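Local coordinates for protein molybdopterin converting factor, subunit 1 (Pyrococcus furiosus, PDB 1VJK) that probably serves as the small, ubiquitin-like sulfur-carrier subunit of molybdopterin synthase in molybdenum cofactor biosynthesis, at residues A[29-33]-A[45-50]; A[58-62]-A[76-80]. All coordinates share one frame; numbering follows the deposited sequence.

Contact 1: residues A[29-33]-A[45-50]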
loop_
_atom_site.group_PDB
_atom_site.type_symbol
_atom_site.label_atom_id
_atom_site.label_comp_id
_atom_site.label_asym_id
_atom_site.label_seq_id
_atom_site.Cartn_x
_atom_site.Cartn_y
_atom_site.Cartn_z
ATOM N N GLU A 29 -0.613 4.859 -8.778
ATOM C CA GLU A 29 -2.004 5.260 -8.825
ATOM C C GLU A 29 -2.350 6.109 -7.634
ATOM O O GLU A 29 -1.808 5.902 -6.541
ATOM C CB GLU A 29 -3.009 4.082 -9.055
ATOM C CG GLU A 29 -3.532 3.419 -7.806
ATOM C CD GLU A 29 -4.447 2.223 -8.087
ATOM O OE1 GLU A 29 -5.580 2.367 -8.682
ATOM O OE2 GLU A 29 -4.039 1.168 -7.625
ATOM N N GLU A 30 -3.222 7.074 -7.839
ATOM C CA GLU A 30 -3.745 7.892 -6.774
ATOM C C GLU A 30 -4.965 7.245 -6.195
ATOM O O GLU A 30 -5.902 6.886 -6.942
ATOM C CB GLU A 30 -4.089 9.288 -7.282
ATOM C CG GLU A 30 -2.920 10.021 -7.900
ATOM C CD GLU A 30 -3.280 11.427 -8.354
ATOM O OE1 GLU A 30 -4.168 11.596 -9.256
ATOM O OE2 GLU A 30 -2.674 12.385 -7.818
ATOM N N ILE A 31 -5.017 7.125 -4.880
ATOM C CA ILE A 31 -6.146 6.515 -4.221
ATOM C C ILE A 31 -6.745 7.482 -3.214
ATOM O O ILE A 31 -6.085 7.902 -2.243
ATOM C CB ILE A 31 -5.745 5.180 -3.546
ATOM C CG1 ILE A 31 -5.217 4.199 -4.608
ATOM C CG2 ILE A 31 -6.989 4.567 -2.867
ATOM C CD1 ILE A 31 -5.018 2.774 -4.158
ATOM N N GLU A 32 -7.988 7.864 -3.456
ATOM C CA GLU A 32 -8.742 8.719 -2.548
ATOM C C GLU A 32 -9.387 7.847 -1.472
ATOM O O GLU A 32 -10.051 6.853 -1.776
ATOM C CB GLU A 32 -9.797 9.500 -3.320
ATOM C CG GLU A 32 -9.212 10.514 -4.321
ATOM C CD GLU A 32 -10.260 11.338 -5.078
ATOM O OE1 GLU A 32 -11.448 11.349 -4.698
ATOM O OE2 GLU A 32 -9.895 12.043 -6.062
ATOM N N LEU A 33 -9.165 8.223 -0.214
ATOM C CA LEU A 33 -9.626 7.472 0.932
ATOM C C LEU A 33 -10.447 8.382 1.825
ATOM O O LEU A 33 -10.236 9.586 1.819
ATOM C CB LEU A 33 -8.423 6.916 1.720
ATOM C CG LEU A 33 -7.576 5.903 0.967
ATOM C CD1 LEU A 33 -6.275 5.657 1.741
ATOM C CD2 LEU A 33 -8.399 4.618 0.809
ATOM N N GLU A 45 -8.235 -1.344 0.249
ATOM C CA GLU A 45 -8.652 -0.726 -0.996
ATOM C C GLU A 45 -7.809 -1.226 -2.170
ATOM O O GLU A 45 -8.358 -1.427 -3.260
ATOM C CB GLU A 45 -8.609 0.810 -0.886
ATOM C CG GLU A 45 -8.963 1.563 -2.180
ATOM C CD GLU A 45 -10.420 1.445 -2.613
ATOM O OE1 GLU A 45 -11.276 1.056 -1.799
ATOM O OE2 GLU A 45 -10.722 1.762 -3.788
ATOM N N ILE A 46 -6.496 -1.449 -1.971
ATOM C CA ILE A 46 -5.664 -2.015 -3.042
ATOM C C ILE A 46 -6.209 -3.383 -3.454
ATOM O O ILE A 46 -6.353 -3.664 -4.663
ATOM C CB ILE A 46 -4.197 -2.087 -2.592
ATOM C CG1 ILE A 46 -3.628 -0.660 -2.544
ATOM C CG2 ILE A 46 -3.398 -2.957 -3.529
ATOM C CD1 ILE A 46 -2.321 -0.552 -1.819
ATOM N N LYS A 47 -6.553 -4.196 -2.460
ATOM C CA LYS A 47 -7.121 -5.525 -2.714
ATOM C C LYS A 47 -8.480 -5.455 -3.427
ATOM O O LYS A 47 -8.788 -6.326 -4.274
ATOM C CB LYS A 47 -7.242 -6.307 -1.410
ATOM C CG LYS A 47 -5.930 -6.615 -0.788
ATOM C CD LYS A 47 -6.164 -7.317 0.562
ATOM C CE LYS A 47 -4.879 -7.646 1.245
ATOM N NZ LYS A 47 -5.208 -8.005 2.671
ATOM N N LYS A 48 -9.277 -4.440 -3.106
ATOM C CA LYS A 48 -10.571 -4.255 -3.741
ATOM C C LYS A 48 -10.411 -3.842 -5.202
ATOM O O LYS A 48 -11.184 -4.282 -6.065
ATOM C CB LYS A 48 -11.374 -3.199 -2.978
ATOM C CG LYS A 48 -12.762 -2.943 -3.539
ATOM C CD LYS A 48 -13.537 -1.950 -2.668
ATOM C CE LYS A 48 -14.944 -1.774 -3.203
ATOM N NZ LYS A 48 -14.926 -1.042 -4.515
ATOM N N ARG A 49 -9.436 -2.985 -5.497
ATOM C CA ARG A 49 -9.230 -2.522 -6.859
ATOM C C ARG A 49 -8.562 -3.572 -7.733
ATOM O O ARG A 49 -8.758 -3.613 -8.946
ATOM C CB ARG A 49 -8.351 -1.282 -6.851
ATOM C CG ARG A 49 -9.027 -0.095 -6.302
ATOM C CD ARG A 49 -8.192 1.130 -6.462
ATOM N NE ARG A 49 -8.894 2.312 -5.939
ATOM C CZ ARG A 49 -8.713 3.557 -6.385
ATOM N NH1 ARG A 49 -7.824 3.820 -7.337
ATOM N NH2 ARG A 49 -9.397 4.527 -5.822
ATOM N N HIS A 50 -7.701 -4.364 -7.111
ATOM C CA HIS A 50 -6.837 -5.286 -7.838
ATOM C C HIS A 50 -6.879 -6.629 -7.157
ATOM O O HIS A 50 -6.054 -6.918 -6.254
ATOM C CB HIS A 50 -5.391 -4.763 -7.857
ATOM C CG HIS A 50 -5.276 -3.345 -8.305
ATOM N ND1 HIS A 50 -5.687 -2.907 -9.555
ATOM C CD2 HIS A 50 -4.822 -2.253 -7.654
ATOM C CE1 HIS A 50 -5.465 -1.604 -9.648
ATOM N NE2 HIS A 50 -4.929 -1.189 -8.516
#

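Contact 2: residues A[58-62]-A[76-80]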
loop_
_atom_site.group_PDB
_atom_site.type_symbol
_atom_site.label_atom_id
_atom_site.label_comp_id
_atom_site.label_asym_id
_atom_site.label_seq_id
_atom_site.Cartn_x
_atom_site.Cartn_y
_atom_site.Cartn_z
ATOM N N PHE A 58 0.394 -9.159 3.098
ATOM C CA PHE A 58 1.040 -7.893 3.459
ATOM C C PHE A 58 1.617 -7.985 4.855
ATOM O O PHE A 58 0.970 -8.467 5.784
ATOM C CB PHE A 58 0.033 -6.733 3.419
ATOM C CG PHE A 58 -0.375 -6.302 2.024
ATOM C CD1 PHE A 58 -0.019 -5.045 1.548
ATOM C CD2 PHE A 58 -1.142 -7.136 1.213
ATOM C CE1 PHE A 58 -0.397 -4.625 0.263
ATOM C CE2 PHE A 58 -1.531 -6.727 -0.079
ATOM C CZ PHE A 58 -1.159 -5.471 -0.539
ATOM N N GLY A 59 2.830 -7.502 4.989
ATOM C CA GLY A 59 3.460 -7.426 6.286
ATOM C C GLY A 59 3.162 -6.107 6.963
ATOM O O GLY A 59 2.755 -5.102 6.341
ATOM N N GLU A 60 3.363 -6.115 8.273
ATOM C CA GLU A 60 3.274 -4.902 9.052
ATOM C C GLU A 60 4.686 -4.441 9.340
ATOM O O GLU A 60 5.479 -5.189 9.959
ATOM C CB GLU A 60 2.496 -5.148 10.334
ATOM C CG GLU A 60 2.215 -3.860 11.086
ATOM C CD GLU A 60 1.117 -3.966 12.134
ATOM O OE1 GLU A 60 0.794 -5.097 12.600
ATOM O OE2 GLU A 60 0.606 -2.904 12.537
ATOM N N GLY A 61 5.011 -3.230 8.906
ATOM C CA GLY A 61 6.377 -2.738 8.937
ATOM C C GLY A 61 7.278 -3.601 8.079
ATOM O O GLY A 61 6.848 -4.184 7.065
ATOM N N TYR A 62 8.533 -3.723 8.485
ATOM C CA TYR A 62 9.440 -4.607 7.798
ATOM C C TYR A 62 9.128 -6.063 8.163
ATOM O O TYR A 62 9.035 -6.415 9.351
ATOM C CB TYR A 62 10.896 -4.276 8.132
ATOM C CG TYR A 62 11.856 -5.211 7.444
ATOM C CD1 TYR A 62 12.116 -5.087 6.075
ATOM C CD2 TYR A 62 12.498 -6.246 8.149
ATOM C CE1 TYR A 62 12.975 -5.959 5.417
ATOM C CE2 TYR A 62 13.366 -7.125 7.490
ATOM C CZ TYR A 62 13.612 -6.967 6.132
ATOM O OH TYR A 62 14.462 -7.824 5.475
ATOM N N TYR A 76 8.869 2.699 7.295
ATOM C CA TYR A 76 8.026 1.603 7.737
ATOM C C TYR A 76 7.148 2.119 8.867
ATOM O O TYR A 76 7.613 2.870 9.766
ATOM C CB TYR A 76 8.874 0.411 8.228
ATOM C CG TYR A 76 9.676 -0.270 7.142
ATOM C CD1 TYR A 76 9.040 -0.970 6.106
ATOM C CD2 TYR A 76 11.076 -0.222 7.150
ATOM C CE1 TYR A 76 9.774 -1.598 5.104
ATOM C CE2 TYR A 76 11.820 -0.839 6.147
ATOM C CZ TYR A 76 11.167 -1.531 5.131
ATOM O OH TYR A 76 11.909 -2.144 4.133
ATOM N N VAL A 77 5.879 1.729 8.816
ATOM C CA VAL A 77 4.894 2.184 9.797
ATOM C C VAL A 77 3.944 1.050 10.171
ATOM O O VAL A 77 3.932 -0.018 9.540
ATOM C CB VAL A 77 4.048 3.371 9.272
ATOM C CG1 VAL A 77 4.901 4.614 9.018
ATOM C CG2 VAL A 77 3.301 2.956 8.018
ATOM N N SER A 78 3.131 1.300 11.202
ATOM C CA SER A 78 2.157 0.317 11.629
ATOM C C SER A 78 0.921 0.321 10.713
ATOM O O SER A 78 0.686 1.276 9.949
ATOM C CB SER A 78 1.748 0.586 13.063
ATOM O OG SER A 78 0.730 1.537 13.105
ATOM N N TRP A 79 0.124 -0.738 10.805
ATOM C CA TRP A 79 -1.115 -0.774 10.022
ATOM C C TRP A 79 -2.128 0.253 10.484
ATOM O O TRP A 79 -3.027 0.606 9.745
ATOM C CB TRP A 79 -1.762 -2.152 10.040
ATOM C CG TRP A 79 -1.101 -3.165 9.118
ATOM C CD1 TRP A 79 -0.172 -2.907 8.147
ATOM C CD2 TRP A 79 -1.330 -4.577 9.083
ATOM N NE1 TRP A 79 0.185 -4.073 7.507
ATOM C CE2 TRP A 79 -0.509 -5.114 8.062
ATOM C CE3 TRP A 79 -2.150 -5.450 9.811
ATOM C CZ2 TRP A 79 -0.482 -6.483 7.757
ATOM C CZ3 TRP A 79 -2.119 -6.821 9.505
ATOM C CH2 TRP A 79 -1.288 -7.315 8.488
ATOM N N ASP A 80 -1.993 0.748 11.706
ATOM C CA ASP A 80 -2.937 1.730 12.205
ATOM C C ASP A 80 -2.462 3.157 12.065
ATOM O O ASP A 80 -3.138 4.089 12.490
ATOM C CB ASP A 80 -3.401 1.378 13.614
ATOM C CG ASP A 80 -4.200 0.129 13.607
ATOM O OD1 ASP A 80 -5.328 0.181 13.044
ATOM O OD2 ASP A 80 -3.755 -0.957 14.057
HETATM O O HOH W 1 2.917 -1.561 7.584
#

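Contact 1: residues A[29-33]-A[45-50]
Glu29 reaches from the edge strand 28-33 to the end of helix 39-49 and divides its carboxylate between two bases. Glu29 OE2 takes the NE2 hydrogen of His50 at 2.7 Å, nearly straight (166°), with the oxygen in the imidazole plane and met on its syn side. Glu29 OE1 receives Arg49 NH1 at 3.0 Å, but from well above the carboxylate plane, a less aligned salt bridge. One helical turn back, Glu45 bends at chi2 (68°), which brings its OE2 to 2.9 Å from Arg49 NE, met through the anti lone pair. Bonded through NH1 and NE, both within 10° of its plane, the guanidinium is fixed in rotation and lies over Ile31, whose CG1 sits 3.8 Å from Arg49 NH1 under one face. This ionic side is the more solvent-exposed one. The tight side lies beneath it: buried Ile31 puts CD1 4.0 Å from Ile46 CG1 and CG2 3.7 Å from Glu45 CG, while Leu33 CD2 brushes Glu45 CB more loosely. Leu42 and Val14 continue that layer; Tyr16 OH also hydrogen-bonds Glu29 OE2. Here ion pairs line the edge, and the helix packed across a mixed sheet is the β-grasp arrangement of ThiS/MoaD-like proteins.

Contact 2: residues A[58-62]-A[76-80]
Trp79 and Glu60 hold one half of this contact, Tyr76 and Tyr62 the other, with a backbone bridge between them. Among the direct hydrogen bonds, a short, nearly straight one (2.8 Å, 173°) runs from Trp79 N to Glu60 OE2, reaching the carboxylate on its anti side. The indole gives a second: Trp79 NE1 donates to Gly59 O at 3.0 Å, though it approaches from above the carbonyl plane and the bond is bent to 139°. Between the two halves, Gly61 N lies 3.4 Å from Val77 O in a weak, strongly bent bond. A water bridges the same two atoms, accepting from Gly61 N at 3.0 Å and donating to Val77 O at 2.7 Å.

The stacking contacts follow the same division. Glu60 runs extended, CG anti to the backbone N (chi1 -172°), which carries the chain across the indole: CB makes a CH-pi contact 3.8 Å from the centroid of the Trp79 five-membered ring, and the carboxylate lies nearly parallel to the ring system. Phe58 O meets the indole at its edge, beside CZ2. In the other half, Tyr62 CB sits over the centre of the Tyr76 ring, 4.0 Å from its centroid in a second CH-pi contact. From there the Tyr62 ring runs alongside and turns its edge to the Tyr76 face, an offset edge-to-face pair with centroids 5.7 Å apart. Tyr62 OH goes on to bond Val95 O, while Phe58 and Trp79 both pack on Ile43 of helix 39-49.

A few directed polar bonds and ring faces thus join the two loops. Nearby Asp80 would tend to raise the Glu60 pKa, whereas the N-H bond to OE2 would favour the carboxylate; salt bridges from Asp80 to Arg38 and Arg40 should soften the repulsion.

How the contacts relate
From the N terminus, strand 10-16 and helix 19-24 come first, then strand 28-33, antiparallel to 10-16, which leads into helix 39-49. Contact 1 closes that connection by bringing the helix's last turns back against the strand. The chain then enters the long loop holding 58-62, and contact 2 closes the next excursion, through strand 69-72 to the loop holding 76-80. Strand 88-92 follows, between 10-16 and 69-72 in the sheet. The closures are in series, neither nested nor crossed. Their centres are about 17 Å apart, on opposite sides of the chain's centre, each near an outermost strand. Helix 39-49 spans the gap, with Lys47 CE packing 3.7 Å from Phe58 CE2.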